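Local coordinates for zonadhesin (Komagataella phaffii, PDB 5FX8), which is a putative yeast cell-wall adhesin, here its N-terminal part with two cohesin-like domains, that may take part in cell-cell interaction, at residues V142-S150 against S202-T210; G161-A172 against E259-L269. One frame throughout, in Å; residues are numbered along the deposited sequence.

Contact 1 (V142-S150 against S202-T210); sequences VDLVALDRS and SLNEFGDFT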
# COMPACT_ATOMS: atom_id res chain seq x y z
N VAL C 142 -12.51 -22.84 -57.87
CA VAL C 142 -11.91 -22.91 -56.54
C VAL C 142 -12.04 -21.55 -55.85
O VAL C 142 -11.86 -20.50 -56.48
CB VAL C 142 -10.43 -23.35 -56.66
CG1 VAL C 142 -9.61 -22.81 -55.52
CG2 VAL C 142 -10.37 -24.85 -56.68
N ASP C 143 -12.33 -21.57 -54.55
CA ASP C 143 -12.44 -20.35 -53.75
C ASP C 143 -11.10 -20.01 -53.11
O ASP C 143 -10.60 -20.77 -52.27
CB ASP C 143 -13.51 -20.52 -52.68
CG ASP C 143 -13.96 -19.20 -52.08
OD1 ASP C 143 -13.95 -18.18 -52.80
OD2 ASP C 143 -14.37 -19.19 -50.90
N LEU C 144 -10.52 -18.87 -53.47
CA LEU C 144 -9.23 -18.43 -52.94
C LEU C 144 -9.48 -17.69 -51.63
O LEU C 144 -9.78 -16.50 -51.61
CB LEU C 144 -8.47 -17.58 -53.95
CG LEU C 144 -8.12 -18.31 -55.25
CD1 LEU C 144 -7.32 -17.43 -56.16
CD2 LEU C 144 -7.39 -19.63 -55.03
N VAL C 145 -9.31 -18.39 -50.56
CA VAL C 145 -9.70 -17.97 -49.24
C VAL C 145 -8.51 -17.34 -48.52
O VAL C 145 -7.34 -17.63 -48.80
CB VAL C 145 -10.25 -19.19 -48.50
CG1 VAL C 145 -9.11 -19.98 -47.87
CG2 VAL C 145 -11.26 -18.79 -47.52
N ALA C 146 -8.82 -16.44 -47.58
CA ALA C 146 -7.80 -15.83 -46.73
C ALA C 146 -7.42 -16.76 -45.60
O ALA C 146 -8.11 -17.72 -45.27
CB ALA C 146 -8.31 -14.51 -46.14
N LEU C 147 -6.29 -16.44 -44.98
CA LEU C 147 -5.72 -17.33 -43.98
C LEU C 147 -6.71 -17.56 -42.86
O LEU C 147 -7.42 -16.65 -42.43
CB LEU C 147 -4.43 -16.72 -43.45
CG LEU C 147 -3.06 -17.30 -43.76
CD1 LEU C 147 -3.07 -18.07 -45.05
CD2 LEU C 147 -2.07 -16.17 -43.83
N ASP C 148 -6.77 -18.80 -42.38
CA ASP C 148 -7.64 -19.15 -41.27
C ASP C 148 -7.10 -18.54 -39.98
O ASP C 148 -6.07 -18.98 -39.46
CB ASP C 148 -7.73 -20.67 -41.18
CG ASP C 148 -8.69 -21.12 -40.14
OD1 ASP C 148 -9.37 -20.26 -39.59
OD2 ASP C 148 -8.79 -22.33 -39.88
N ARG C 149 -7.79 -17.53 -39.45
CA ARG C 149 -7.32 -16.84 -38.25
C ARG C 149 -8.17 -17.18 -37.04
O ARG C 149 -8.38 -16.33 -36.18
CB ARG C 149 -7.29 -15.33 -38.46
CG ARG C 149 -6.28 -14.84 -39.48
CD ARG C 149 -4.96 -15.55 -39.32
NE ARG C 149 -3.84 -14.83 -39.91
CZ ARG C 149 -2.62 -15.33 -39.96
NH1 ARG C 149 -2.40 -16.53 -39.49
NH2 ARG C 149 -1.62 -14.64 -40.49
N SER C 150 -8.67 -18.40 -36.97
CA SER C 150 -9.50 -18.86 -35.86
C SER C 150 -8.85 -19.98 -35.06
O SER C 150 -9.47 -20.49 -34.13
CB SER C 150 -10.85 -19.35 -36.37
OG SER C 150 -10.75 -20.70 -36.81
N SER C 202 -1.76 -5.92 -38.34
CA SER C 202 -2.42 -5.38 -39.52
C SER C 202 -3.27 -6.42 -40.25
O SER C 202 -4.49 -6.44 -40.10
CB SER C 202 -1.38 -4.84 -40.49
OG SER C 202 -0.74 -5.96 -41.08
N LEU C 203 -2.61 -7.28 -41.04
CA LEU C 203 -3.24 -8.28 -41.90
C LEU C 203 -3.82 -7.64 -43.14
O LEU C 203 -4.54 -6.64 -43.05
CB LEU C 203 -4.33 -9.08 -41.18
CG LEU C 203 -3.89 -9.88 -39.97
CD1 LEU C 203 -4.87 -10.99 -39.68
CD2 LEU C 203 -2.50 -10.43 -40.20
N ASN C 204 -3.52 -8.20 -44.31
CA ASN C 204 -4.05 -7.73 -45.58
C ASN C 204 -5.35 -8.45 -45.90
O ASN C 204 -5.97 -9.09 -45.05
CB ASN C 204 -3.02 -7.91 -46.69
CG ASN C 204 -2.59 -9.34 -46.88
OD1 ASN C 204 -3.36 -10.29 -46.66
ND2 ASN C 204 -1.35 -9.52 -47.28
N GLU C 205 -5.80 -8.35 -47.15
CA GLU C 205 -7.11 -8.93 -47.44
C GLU C 205 -7.07 -10.45 -47.47
O GLU C 205 -8.12 -11.09 -47.37
CB GLU C 205 -7.65 -8.35 -48.74
CG GLU C 205 -6.64 -8.31 -49.86
CD GLU C 205 -7.28 -8.04 -51.22
OE1 GLU C 205 -8.51 -7.85 -51.29
OE2 GLU C 205 -6.54 -8.04 -52.23
N PHE C 206 -5.88 -11.04 -47.55
CA PHE C 206 -5.72 -12.48 -47.47
C PHE C 206 -5.29 -12.94 -46.09
O PHE C 206 -4.84 -14.08 -45.94
CB PHE C 206 -4.73 -12.97 -48.51
CG PHE C 206 -5.33 -13.17 -49.86
CD1 PHE C 206 -6.13 -14.27 -50.10
CD2 PHE C 206 -5.08 -12.29 -50.89
CE1 PHE C 206 -6.67 -14.47 -51.32
CE2 PHE C 206 -5.63 -12.49 -52.13
CZ PHE C 206 -6.42 -13.59 -52.35
N GLY C 207 -5.41 -12.08 -45.09
CA GLY C 207 -5.11 -12.48 -43.73
C GLY C 207 -3.64 -12.59 -43.40
O GLY C 207 -3.30 -13.13 -42.35
N ASP C 208 -2.75 -12.06 -44.24
CA ASP C 208 -1.32 -12.26 -44.10
C ASP C 208 -0.63 -10.95 -43.73
O ASP C 208 -1.20 -9.87 -43.82
CB ASP C 208 -0.72 -12.82 -45.39
CG ASP C 208 0.46 -13.72 -45.14
OD1 ASP C 208 0.94 -13.79 -43.98
OD2 ASP C 208 0.93 -14.37 -46.11
N PHE C 209 0.62 -11.08 -43.28
CA PHE C 209 1.44 -9.94 -42.92
C PHE C 209 2.89 -10.35 -43.11
O PHE C 209 3.22 -11.54 -43.07
CB PHE C 209 1.18 -9.46 -41.49
CG PHE C 209 1.63 -10.42 -40.42
CD1 PHE C 209 0.88 -11.53 -40.11
CD2 PHE C 209 2.79 -10.20 -39.72
CE1 PHE C 209 1.28 -12.40 -39.13
CE2 PHE C 209 3.20 -11.07 -38.76
CZ PHE C 209 2.44 -12.17 -38.46
N THR C 210 3.74 -9.36 -43.35
CA THR C 210 5.17 -9.57 -43.56
C THR C 210 5.95 -8.82 -42.50
O THR C 210 6.11 -7.60 -42.60
CB THR C 210 5.60 -9.11 -44.95
OG1 THR C 210 4.89 -9.83 -45.94
CG2 THR C 210 7.06 -9.36 -45.14
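Arg149, Leu147 and Ala146 meet the backbone of a type I beta turn that runs from Asn204 to Gly207. The turn sits in the loop that follows strand 189-200. The opposing residues 142-150 leave strand 137-144 and lead toward strand 153-158, in the other beta-sheet half of the chain. The contact therefore sits on the connection between the two halves. One straight backbone bond fixes the register: Leu147 N donates to Phe206 O at 2.9 Å and 169°. Beside it, the methyl CB of Ala146 rests on the same peptide, 3.4 Å from Phe206 C. Leu147 places its CD2 branch by Gly207 O and the carboxylate of Asp208.

Arg149 starts with its CB directed at the turn. Arg149 CG lies 4.1 Å from Leu203 CD1. The chain turns about its CB-CG bond (chi2 -43°), which brings the guanidinium to Gly207 O. There Arg149 NE donates a weak bond at 3.0 Å to Gly207 O, and NH2 adds a second weak one. Arg149 NH2 also comes up to the edge of the Phe209 ring, 3.9 Å from CE1 of Phe209. The remaining nitrogen, NH1, takes the strongest polar partner, the carboxylate of Asp168, in a salt bridge. Leu147 CD2 lies over one face of the guanidinium, toward its rim.

At the other end the Phe206 ring turns an edge to Val145 O, which is 3.8 Å from CD1 of Phe206. Pro124 touches this ring as well. The turn is held from within by Asn204, whose OD1 forms an Asx turn with Phe206 N. Asp208 N reaches Asn204 OD1 at 3.1 Å, from the opposite face of the amide plane.

Contact 2 (G161-A172 against E259-L269); sequences GGVEWFVDIPGA and EVLRVSFLSNL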
# COMPACT_ATOMS: atom_id res chain seq x y z
N GLY C 161 17.60 -24.31 -49.38
CA GLY C 161 17.96 -25.05 -48.19
C GLY C 161 17.30 -26.39 -47.95
O GLY C 161 17.98 -27.40 -48.01
N GLY C 162 16.01 -26.42 -47.66
CA GLY C 162 15.27 -25.21 -47.46
C GLY C 162 13.77 -25.23 -47.29
O GLY C 162 13.06 -25.04 -48.27
N VAL C 163 13.28 -25.42 -46.06
CA VAL C 163 11.91 -25.09 -45.70
C VAL C 163 11.94 -24.07 -44.58
O VAL C 163 12.58 -24.30 -43.56
CB VAL C 163 11.11 -26.30 -45.21
CG1 VAL C 163 9.65 -26.07 -45.49
CG2 VAL C 163 11.60 -27.53 -45.79
N GLU C 164 11.21 -22.99 -44.75
CA GLU C 164 10.89 -22.12 -43.64
C GLU C 164 9.46 -22.43 -43.22
O GLU C 164 8.54 -22.34 -44.04
CB GLU C 164 11.06 -20.66 -44.03
CG GLU C 164 10.97 -19.71 -42.86
CD GLU C 164 11.17 -18.27 -43.26
OE1 GLU C 164 11.20 -17.97 -44.49
OE2 GLU C 164 11.31 -17.44 -42.33
N TRP C 165 9.29 -22.87 -41.98
CA TRP C 165 7.98 -23.14 -41.43
C TRP C 165 7.47 -21.91 -40.71
O TRP C 165 8.25 -21.21 -40.06
CB TRP C 165 8.02 -24.30 -40.45
CG TRP C 165 8.44 -25.58 -41.00
CD1 TRP C 165 9.67 -26.15 -40.87
CD2 TRP C 165 7.64 -26.49 -41.72
NE1 TRP C 165 9.68 -27.38 -41.48
CE2 TRP C 165 8.45 -27.61 -42.02
CE3 TRP C 165 6.32 -26.48 -42.16
CZ2 TRP C 165 7.97 -28.70 -42.74
CZ3 TRP C 165 5.84 -27.57 -42.87
CH2 TRP C 165 6.67 -28.66 -43.15
N PHE C 166 6.17 -21.65 -40.84
CA PHE C 166 5.48 -20.61 -40.08
C PHE C 166 4.39 -21.27 -39.26
O PHE C 166 3.59 -22.03 -39.80
CB PHE C 166 4.87 -19.53 -40.98
CG PHE C 166 5.87 -18.61 -41.62
CD1 PHE C 166 7.16 -18.54 -41.15
CD2 PHE C 166 5.51 -17.82 -42.69
CE1 PHE C 166 8.10 -17.69 -41.74
CE2 PHE C 166 6.44 -16.98 -43.28
CZ PHE C 166 7.74 -16.92 -42.79
N VAL C 167 4.35 -20.97 -37.97
CA VAL C 167 3.25 -21.36 -37.10
C VAL C 167 2.60 -20.07 -36.63
O VAL C 167 3.23 -19.28 -35.91
CB VAL C 167 3.72 -22.22 -35.92
CG1 VAL C 167 2.54 -22.64 -35.10
CG2 VAL C 167 4.49 -23.43 -36.41
N ASP C 168 1.36 -19.84 -37.04
CA ASP C 168 0.63 -18.64 -36.67
C ASP C 168 -0.33 -18.95 -35.54
O ASP C 168 -1.09 -19.92 -35.61
CB ASP C 168 -0.15 -18.09 -37.86
CG ASP C 168 0.73 -17.34 -38.82
OD1 ASP C 168 1.95 -17.27 -38.56
OD2 ASP C 168 0.22 -16.80 -39.83
N ILE C 169 -0.30 -18.13 -34.49
CA ILE C 169 -1.22 -18.23 -33.37
C ILE C 169 -2.11 -17.00 -33.39
O ILE C 169 -1.62 -15.88 -33.19
CB ILE C 169 -0.49 -18.34 -32.03
CG1 ILE C 169 0.63 -19.38 -32.09
CG2 ILE C 169 -1.52 -18.60 -30.95
CD1 ILE C 169 0.16 -20.78 -32.11
N PRO C 170 -3.41 -17.14 -33.61
CA PRO C 170 -4.29 -15.96 -33.63
C PRO C 170 -4.75 -15.59 -32.23
O PRO C 170 -5.26 -16.42 -31.47
CB PRO C 170 -5.47 -16.42 -34.50
CG PRO C 170 -5.52 -17.86 -34.30
CD PRO C 170 -4.11 -18.34 -34.06
N GLY C 171 -4.56 -14.31 -31.88
CA GLY C 171 -5.11 -13.80 -30.64
C GLY C 171 -6.61 -13.77 -30.61
O GLY C 171 -7.20 -13.82 -29.54
N ALA C 172 -7.25 -13.73 -31.76
CA ALA C 172 -8.69 -13.82 -31.83
C ALA C 172 -9.23 -15.18 -31.42
O ALA C 172 -10.40 -15.45 -31.66
CB ALA C 172 -9.14 -13.48 -33.25
N GLU C 259 -4.14 -9.49 -32.82
CA GLU C 259 -2.75 -9.78 -33.10
C GLU C 259 -2.58 -11.24 -33.50
O GLU C 259 -3.40 -12.09 -33.17
CB GLU C 259 -1.87 -9.44 -31.89
CG GLU C 259 -1.57 -7.96 -31.76
CD GLU C 259 -0.74 -7.65 -30.52
OE1 GLU C 259 -0.74 -8.51 -29.61
OE2 GLU C 259 -0.09 -6.58 -30.46
N VAL C 260 -1.51 -11.50 -34.24
CA VAL C 260 -1.12 -12.86 -34.62
C VAL C 260 0.35 -13.04 -34.26
O VAL C 260 1.19 -12.23 -34.68
CB VAL C 260 -1.34 -13.14 -36.12
CG1 VAL C 260 -0.67 -14.42 -36.52
CG2 VAL C 260 -2.80 -13.27 -36.43
N LEU C 261 0.65 -14.07 -33.47
CA LEU C 261 2.02 -14.50 -33.21
C LEU C 261 2.48 -15.46 -34.30
O LEU C 261 1.83 -16.47 -34.54
CB LEU C 261 2.12 -15.20 -31.85
CG LEU C 261 3.47 -15.84 -31.57
CD1 LEU C 261 4.48 -14.78 -31.47
CD2 LEU C 261 3.42 -16.57 -30.29
N ARG C 262 3.61 -15.17 -34.91
CA ARG C 262 4.14 -16.00 -35.98
C ARG C 262 5.52 -16.49 -35.59
O ARG C 262 6.44 -15.70 -35.41
CB ARG C 262 4.19 -15.23 -37.30
CG ARG C 262 4.98 -15.92 -38.40
CD ARG C 262 4.66 -15.34 -39.75
NE ARG C 262 3.33 -15.76 -40.16
CZ ARG C 262 2.70 -15.28 -41.22
NH1 ARG C 262 3.30 -14.36 -41.97
NH2 ARG C 262 1.49 -15.70 -41.52
N VAL C 263 5.68 -17.80 -35.46
CA VAL C 263 6.98 -18.38 -35.18
C VAL C 263 7.55 -18.96 -36.46
O VAL C 263 6.87 -19.68 -37.19
CB VAL C 263 6.87 -19.46 -34.09
CG1 VAL C 263 8.24 -19.99 -33.77
CG2 VAL C 263 6.26 -18.87 -32.86
N SER C 264 8.81 -18.65 -36.73
CA SER C 264 9.48 -19.10 -37.93
C SER C 264 10.66 -19.97 -37.54
O SER C 264 11.50 -19.55 -36.75
CB SER C 264 9.94 -17.91 -38.76
OG SER C 264 10.76 -18.30 -39.83
N PHE C 265 10.75 -21.18 -38.09
CA PHE C 265 11.95 -21.99 -37.90
C PHE C 265 12.41 -22.61 -39.22
O PHE C 265 11.63 -23.24 -39.93
CB PHE C 265 11.78 -23.07 -36.83
CG PHE C 265 10.48 -23.78 -36.87
CD1 PHE C 265 9.34 -23.19 -36.35
CD2 PHE C 265 10.39 -25.05 -37.40
CE1 PHE C 265 8.15 -23.84 -36.38
CE2 PHE C 265 9.20 -25.73 -37.42
CZ PHE C 265 8.07 -25.13 -36.92
N LEU C 266 13.68 -22.43 -39.51
CA LEU C 266 14.27 -22.90 -40.75
C LEU C 266 14.69 -24.35 -40.61
O LEU C 266 15.16 -24.79 -39.56
CB LEU C 266 15.48 -22.04 -41.11
CG LEU C 266 16.18 -22.18 -42.47
CD1 LEU C 266 15.21 -21.82 -43.54
CD2 LEU C 266 17.37 -21.25 -42.54
N SER C 267 14.53 -25.08 -41.70
CA SER C 267 15.00 -26.46 -41.79
C SER C 267 15.81 -26.61 -43.07
O SER C 267 15.27 -26.48 -44.17
CB SER C 267 13.82 -27.42 -41.76
OG SER C 267 14.27 -28.76 -41.72
N ASN C 268 17.11 -26.85 -42.92
CA ASN C 268 17.96 -27.17 -44.06
C ASN C 268 17.77 -28.62 -44.49
O ASN C 268 17.65 -29.52 -43.66
CB ASN C 268 19.41 -26.90 -43.70
CG ASN C 268 19.69 -25.42 -43.54
OD1 ASN C 268 19.37 -24.63 -44.42
ND2 ASN C 268 20.27 -25.04 -42.40
N LEU C 269 17.72 -28.84 -45.81
CA LEU C 269 17.49 -30.17 -46.37
C LEU C 269 18.67 -30.60 -47.24
O LEU C 269 19.35 -29.78 -47.86
CB LEU C 269 16.22 -30.19 -47.21
CG LEU C 269 14.97 -29.71 -46.48
CD1 LEU C 269 13.82 -29.48 -47.45
CD2 LEU C 269 14.57 -30.72 -45.42
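Val163 to Ile169 pair with Ser267 to Leu261 in an antiparallel ladder, the two strands running at 163° to each other. The hydrogen-bonded pairs are Val163 with Ser267, Trp165 with Phe265, Val167 with Val263 and Ile169 with Leu261. Each is joined by two N-H to O bonds, such as Val163 N to Ser267 O at 2.9 Å. Gly171 N carries the ladder one step beyond the strand by donating to Glu259 O at 2.8 Å.

Charged and polar bonds lie on the face that bears Glu164, Phe166 and Asp168. Asp168 and Arg262 run side by side with their flat groups nearly coplanar. Arg262 NE meets the syn lone pair of Asp168 OD1 at 2.6 Å, and NH2 of the arginine pairs with OD2. Arg262 NH1 has a further salt bridge to Asp208. Ser264 OG donates to the anti lone pair of Glu164 OE2 at 2.7 Å.

Ring contacts occur on both faces. Arg262 CD makes a CH-pi contact over one face of Phe166, 4.1 Å from the ring centroid. The guanidinium plane is only 8° from that ring. On the other face, Phe265 has its CG between the backbone N and the carbonyl carbon (chi1 42°), which tips the ring back over strand 162-170. Trp165 CB lies over the Phe265 ring, 3.8 Å from its centroid, while Val167 CG2 reaches its edge 3.7 Å from Phe265 CE1.

Apolar packing continues on this face with Ile169 and Leu261. This face looks onto strands 176-186 and 275-286 of the facing sheet. The pair forms two inner strands of one five-stranded antiparallel sheet that faces a second, consistent with the beta-sandwich of a cohesin-like domain.

Contact 2 is the more buried of the two and joins neighbouring strands inside one sheet. Contact 1 is partly buried and ties an irregular connecting segment to a loop. Its bonds are few and partly weak, whereas contact 2 has a regular backbone ladder and buries far more surface. The two share a charged corner, where an arginine and an aspartate from each contact join in one network of salt bridges. This network links the loop and the connection of contact 1 to the strands of contact 2. It lies on the face of the sheet turned toward the connection. The opposite face, within the sandwich, is largely apolar.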